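Local coordinates for B-type Cna protein (Enterococcus faecium, PDB 6FWY) that is a cell-wall-anchored surface protein with a thioester domain, of unknown function but probably used in covalent attachment to host surfaces, at residues T176-K188 with L233-N245. Sequence-based numbering, arbitrary orientation.
Sequences TYKTASNKTGNAK and LSFKGTANVSTTN
Two facing antiparallel sheets of a beta sandwich are joined here: strand 172-181 belongs to one sheet, and after a turn the chain enters the other as strand 185-191, pairing antiparallel with the long strand 231-250. Asn-186 and Asn-240 form a hydrogen-bonded pair, Asn-240 N giving a nearly straight 2.7 Å bond to Asn-186 O, and Lys-188 with Thr-238 repeats the pattern. Gly-185, at backbone angles that suit glycine, places its CA 4.3 Å from Val-241 CA in a non-hydrogen-bonded pair and 3.4 Å from Asn-240 O. Between the sheets, Phe-235 meets Tyr-177 in a T-shaped stack, planes at 88°, with Phe-235 CZ 3.5 Å above the centre of the tyrosine ring; Phe-220 and Ile-222 of strand 218-225 pack beside Phe-235. At the turn, Ser-181 OG accepts from Lys-183 N in an ST turn and is also hydrogen-bonded to Glu-158 O. Lys-183 lays CB against Val-241 CB at 3.6 Å, then bends at chi2 (-66°) and chi4 (60°), which carries its ammonium past Ser-242 to Thr-243; Pro-155 O is a second acceptor. A water bridges Thr-184 N and Ser-242 O, while Lys-183 NZ lies 2.9 Å from Thr-243 OG1, to which it donates.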
loop_
_atom_site.group_PDB
_atom_site.type_symbol
_atom_site.label_atom_id
_atom_site.label_comp_id
_atom_site.label_asym_id
_atom_site.label_seq_id
_atom_site.Cartn_x
_atom_site.Cartn_y
_atom_site.Cartn_z
ATOM N N THR A 176 -10.940 12.519 27.458
ATOM C CA THR A 176 -10.891 12.794 26.023
ATOM C C THR A 176 -9.626 12.194 25.412
ATOM O O THR A 176 -8.564 12.234 26.012
ATOM C CB THR A 176 -11.007 14.305 25.745
ATOM O OG1 THR A 176 -12.209 14.782 26.355
ATOM C CG2 THR A 176 -11.044 14.609 24.238
ATOM N N TYR A 177 -9.767 11.631 24.213
ATOM C CA TYR A 177 -8.679 10.983 23.468
ATOM C C TYR A 177 -8.655 11.494 22.027
ATOM O O TYR A 177 -9.698 11.776 21.467
ATOM C CB TYR A 177 -8.867 9.462 23.462
ATOM C CG TYR A 177 -8.862 8.839 24.828
ATOM C CD1 TYR A 177 -10.040 8.794 25.588
ATOM C CD2 TYR A 177 -7.697 8.303 25.379
ATOM C CE1 TYR A 177 -10.056 8.226 26.846
ATOM C CE2 TYR A 177 -7.698 7.735 26.650
ATOM C CZ TYR A 177 -8.883 7.701 27.383
ATOM O OH TYR A 177 -8.924 7.145 28.641
ATOM N N LYS A 178 -7.466 11.654 21.454
ATOM C CA LYS A 178 -7.285 11.961 20.021
ATOM C C LYS A 178 -6.949 10.704 19.214
ATOM O O LYS A 178 -6.072 9.948 19.608
ATOM C CB LYS A 178 -6.172 13.000 19.825
ATOM C CG LYS A 178 -6.644 14.384 20.225
ATOM C CD LYS A 178 -5.554 15.411 20.344
ATOM C CE LYS A 178 -6.220 16.692 20.806
ATOM N NZ LYS A 178 -5.254 17.753 21.219
ATOM N N THR A 179 -7.639 10.516 18.094
ATOM C CA THR A 179 -7.323 9.463 17.132
ATOM C C THR A 179 -6.468 10.058 16.017
ATOM O O THR A 179 -6.620 11.240 15.683
ATOM C CB THR A 179 -8.564 8.829 16.484
ATOM O OG1 THR A 179 -9.267 9.814 15.731
ATOM C CG2 THR A 179 -9.477 8.228 17.526
ATOM N N ALA A 180 -5.586 9.235 15.448
ATOM C CA ALA A 180 -4.757 9.644 14.324
ATOM C C ALA A 180 -4.421 8.467 13.413
ATOM O O ALA A 180 -4.195 7.356 13.881
ATOM C CB ALA A 180 -3.474 10.317 14.811
ATOM N N SER A 181 -4.396 8.727 12.108
ATOM C CA SER A 181 -4.029 7.727 11.110
ATOM C C SER A 181 -3.622 8.392 9.799
ATOM O O SER A 181 -4.119 9.460 9.448
ATOM C CB SER A 181 -5.188 6.758 10.854
ATOM O OG SER A 181 -4.791 5.673 10.022
ATOM N N ASN A 182 -2.724 7.729 9.073
ATOM C CA ASN A 182 -2.400 8.124 7.705
ATOM C C ASN A 182 -3.284 7.439 6.653
ATOM O O ASN A 182 -3.047 7.603 5.470
ATOM C CB ASN A 182 -0.925 7.886 7.407
ATOM C CG ASN A 182 -0.563 6.414 7.356
ATOM O OD1 ASN A 182 -1.259 5.571 7.928
ATOM N ND2 ASN A 182 0.543 6.099 6.689
ATOM N N LYS A 183 -4.296 6.679 7.080
ATOM C CA LYS A 183 -5.271 6.067 6.170
ATOM C C LYS A 183 -6.686 6.487 6.579
ATOM O O LYS A 183 -6.929 6.824 7.725
ATOM C CB LYS A 183 -5.152 4.538 6.190
ATOM C CG LYS A 183 -3.753 3.976 5.933
ATOM C CD LYS A 183 -3.255 4.244 4.520
ATOM C CE LYS A 183 -1.785 3.839 4.336
ATOM N NZ LYS A 183 -1.546 2.395 4.606
ATOM N N THR A 184 -7.608 6.452 5.621
ATOM C CA THR A 184 -9.010 6.790 5.872
ATOM C C THR A 184 -9.780 5.528 6.295
ATOM O O THR A 184 -9.472 4.401 5.847
ATOM C CB THR A 184 -9.684 7.471 4.643
ATOM O OG1 THR A 184 -9.914 6.513 3.597
ATOM C CG2 THR A 184 -8.802 8.601 4.061
ATOM N N GLY A 185 -10.763 5.731 7.169
ATOM C CA GLY A 185 -11.572 4.657 7.732
ATOM C C GLY A 185 -12.137 5.058 9.088
ATOM O O GLY A 185 -12.470 6.216 9.297
ATOM N N ASN A 186 -12.251 4.094 9.999
ATOM C CA ASN A 186 -12.726 4.339 11.376
ATOM C C ASN A 186 -12.104 3.318 12.313
ATOM O O ASN A 186 -11.361 2.445 11.864
ATOM C CB ASN A 186 -14.280 4.307 11.463
ATOM C CG ASN A 186 -14.875 2.993 11.013
ATOM O OD1 ASN A 186 -14.324 1.916 11.234
ATOM N ND2 ASN A 186 -16.026 3.073 10.396
ATOM N N ALA A 187 -12.399 3.436 13.600
ATOM C CA ALA A 187 -11.924 2.486 14.598
ATOM C C ALA A 187 -13.049 2.024 15.517
ATOM O O ALA A 187 -14.000 2.758 15.781
ATOM C CB ALA A 187 -10.797 3.101 15.419
ATOM N N LYS A 188 -12.899 0.791 15.980
ATOM C CA LYS A 188 -13.810 0.141 16.911
ATOM C C LYS A 188 -13.116 0.031 18.258
ATOM O O LYS A 188 -11.985 -0.453 18.342
ATOM C CB LYS A 188 -14.166 -1.264 16.402
ATOM C CG LYS A 188 -14.924 -2.142 17.397
ATOM C CD LYS A 188 -15.790 -3.198 16.740
ATOM C CE LYS A 188 -16.939 -3.563 17.659
ATOM N NZ LYS A 188 -17.099 -5.038 17.698
ATOM N N LEU A 233 -10.451 1.726 34.143
ATOM C CA LEU A 233 -11.025 1.120 32.966
ATOM C C LEU A 233 -9.899 1.048 31.942
ATOM O O LEU A 233 -9.110 1.980 31.837
ATOM C CB LEU A 233 -12.122 2.054 32.457
ATOM C CG LEU A 233 -12.790 1.772 31.139
ATOM C CD1 LEU A 233 -13.450 0.393 31.200
ATOM C CD2 LEU A 233 -13.828 2.857 30.907
ATOM N N SER A 234 -9.816 -0.038 31.185
ATOM C CA SER A 234 -8.831 -0.126 30.105
ATOM C C SER A 234 -9.498 -0.476 28.786
ATOM O O SER A 234 -10.504 -1.162 28.755
ATOM C CB SER A 234 -7.706 -1.110 30.466
ATOM O OG SER A 234 -8.193 -2.434 30.583
ATOM N N PHE A 235 -8.938 0.029 27.690
ATOM C CA PHE A 235 -9.456 -0.258 26.345
ATOM C C PHE A 235 -8.388 -0.106 25.267
ATOM O O PHE A 235 -7.288 0.381 25.531
ATOM C CB PHE A 235 -10.666 0.637 26.028
ATOM C CG PHE A 235 -10.336 2.097 25.838
ATOM C CD1 PHE A 235 -10.209 2.949 26.922
ATOM C CD2 PHE A 235 -10.178 2.622 24.564
ATOM C CE1 PHE A 235 -9.895 4.299 26.743
ATOM C CE2 PHE A 235 -9.873 3.966 24.366
ATOM C CZ PHE A 235 -9.731 4.807 25.457
ATOM N N LYS A 236 -8.743 -0.542 24.063
ATOM C CA LYS A 236 -7.964 -0.280 22.851
ATOM C C LYS A 236 -8.929 0.023 21.710
ATOM O O LYS A 236 -10.134 -0.226 21.815
ATOM C CB LYS A 236 -7.096 -1.479 22.463
ATOM C CG LYS A 236 -7.866 -2.759 22.214
ATOM C CD LYS A 236 -7.136 -3.812 21.430
ATOM C CE LYS A 236 -8.100 -4.946 21.106
ATOM N NZ LYS A 236 -7.382 -6.139 20.567
ATOM N N GLY A 237 -8.373 0.532 20.621
ATOM C CA GLY A 237 -9.088 0.726 19.374
ATOM C C GLY A 237 -8.532 -0.215 18.338
ATOM O O GLY A 237 -7.357 -0.561 18.399
ATOM N N THR A 238 -9.376 -0.624 17.395
ATOM C CA THR A 238 -8.939 -1.379 16.215
ATOM C C THR A 238 -9.382 -0.582 14.996
ATOM O O THR A 238 -10.564 -0.539 14.672
ATOM C CB THR A 238 -9.554 -2.799 16.158
ATOM O OG1 THR A 238 -9.170 -3.547 17.326
ATOM C CG2 THR A 238 -9.089 -3.541 14.914
ATOM N N ALA A 239 -8.422 0.040 14.310
ATOM C CA ALA A 239 -8.716 0.785 13.086
ATOM C C ALA A 239 -9.089 -0.176 11.966
ATOM O O ALA A 239 -8.588 -1.296 11.894
ATOM C CB ALA A 239 -7.555 1.669 12.688
ATOM N N ASN A 240 -10.016 0.256 11.128
ATOM C CA ASN A 240 -10.384 -0.463 9.935
ATOM C C ASN A 240 -10.267 0.554 8.816
ATOM O O ASN A 240 -11.065 1.500 8.738
ATOM C CB ASN A 240 -11.801 -1.027 10.023
ATOM C CG ASN A 240 -12.108 -1.990 8.881
ATOM O OD1 ASN A 240 -11.218 -2.362 8.093
ATOM N ND2 ASN A 240 -13.349 -2.403 8.781
ATOM N N VAL A 241 -9.249 0.364 7.985
ATOM C CA VAL A 241 -8.848 1.364 7.018
ATOM C C VAL A 241 -8.806 0.815 5.608
ATOM O O VAL A 241 -8.812 -0.385 5.381
ATOM C CB VAL A 241 -7.476 1.987 7.357
ATOM C CG1 VAL A 241 -7.502 2.581 8.757
ATOM C CG2 VAL A 241 -6.334 0.979 7.209
ATOM N N SER A 242 -8.785 1.746 4.677
ATOM C CA SER A 242 -8.571 1.472 3.283
ATOM C C SER A 242 -7.068 1.635 3.054
ATOM O O SER A 242 -6.474 2.587 3.566
ATOM C CB SER A 242 -9.350 2.484 2.468
ATOM O OG SER A 242 -9.331 2.136 1.123
ATOM N N THR A 243 -6.453 0.705 2.326
ATOM C CA THR A 243 -5.034 0.778 2.019
ATOM C C THR A 243 -4.787 0.247 0.600
ATOM O O THR A 243 -5.427 -0.710 0.168
ATOM C CB THR A 243 -4.189 0.011 3.085
ATOM O OG1 THR A 243 -2.793 0.344 2.964
ATOM C CG2 THR A 243 -4.365 -1.548 2.994
ATOM N N THR A 244 -3.883 0.904 -0.125
ATOM C CA THR A 244 -3.507 0.499 -1.494
ATOM C C THR A 244 -2.061 -0.023 -1.477
ATOM O O THR A 244 -1.108 0.754 -1.329
ATOM C CB THR A 244 -3.751 1.655 -2.494
ATOM O OG1 THR A 244 -5.147 2.014 -2.460
ATOM C CG2 THR A 244 -3.424 1.265 -3.922
ATOM N N ASN A 245 -1.921 -1.350 -1.591
ATOM C CA ASN A 245 -0.628 -2.074 -1.478
ATOM C C ASN A 245 -0.363 -2.919 -2.738
ATOM O O ASN A 245 -1.301 -3.262 -3.460
ATOM C CB ASN A 245 -0.655 -3.030 -0.265
ATOM C CG ASN A 245 -0.962 -2.324 1.062
ATOM O OD1 ASN A 245 -1.213 -1.120 1.106
ATOM N ND2 ASN A 245 -0.944 -3.073 2.131
HETATM O O HOH W 1 -6.965 5.090 2.937
#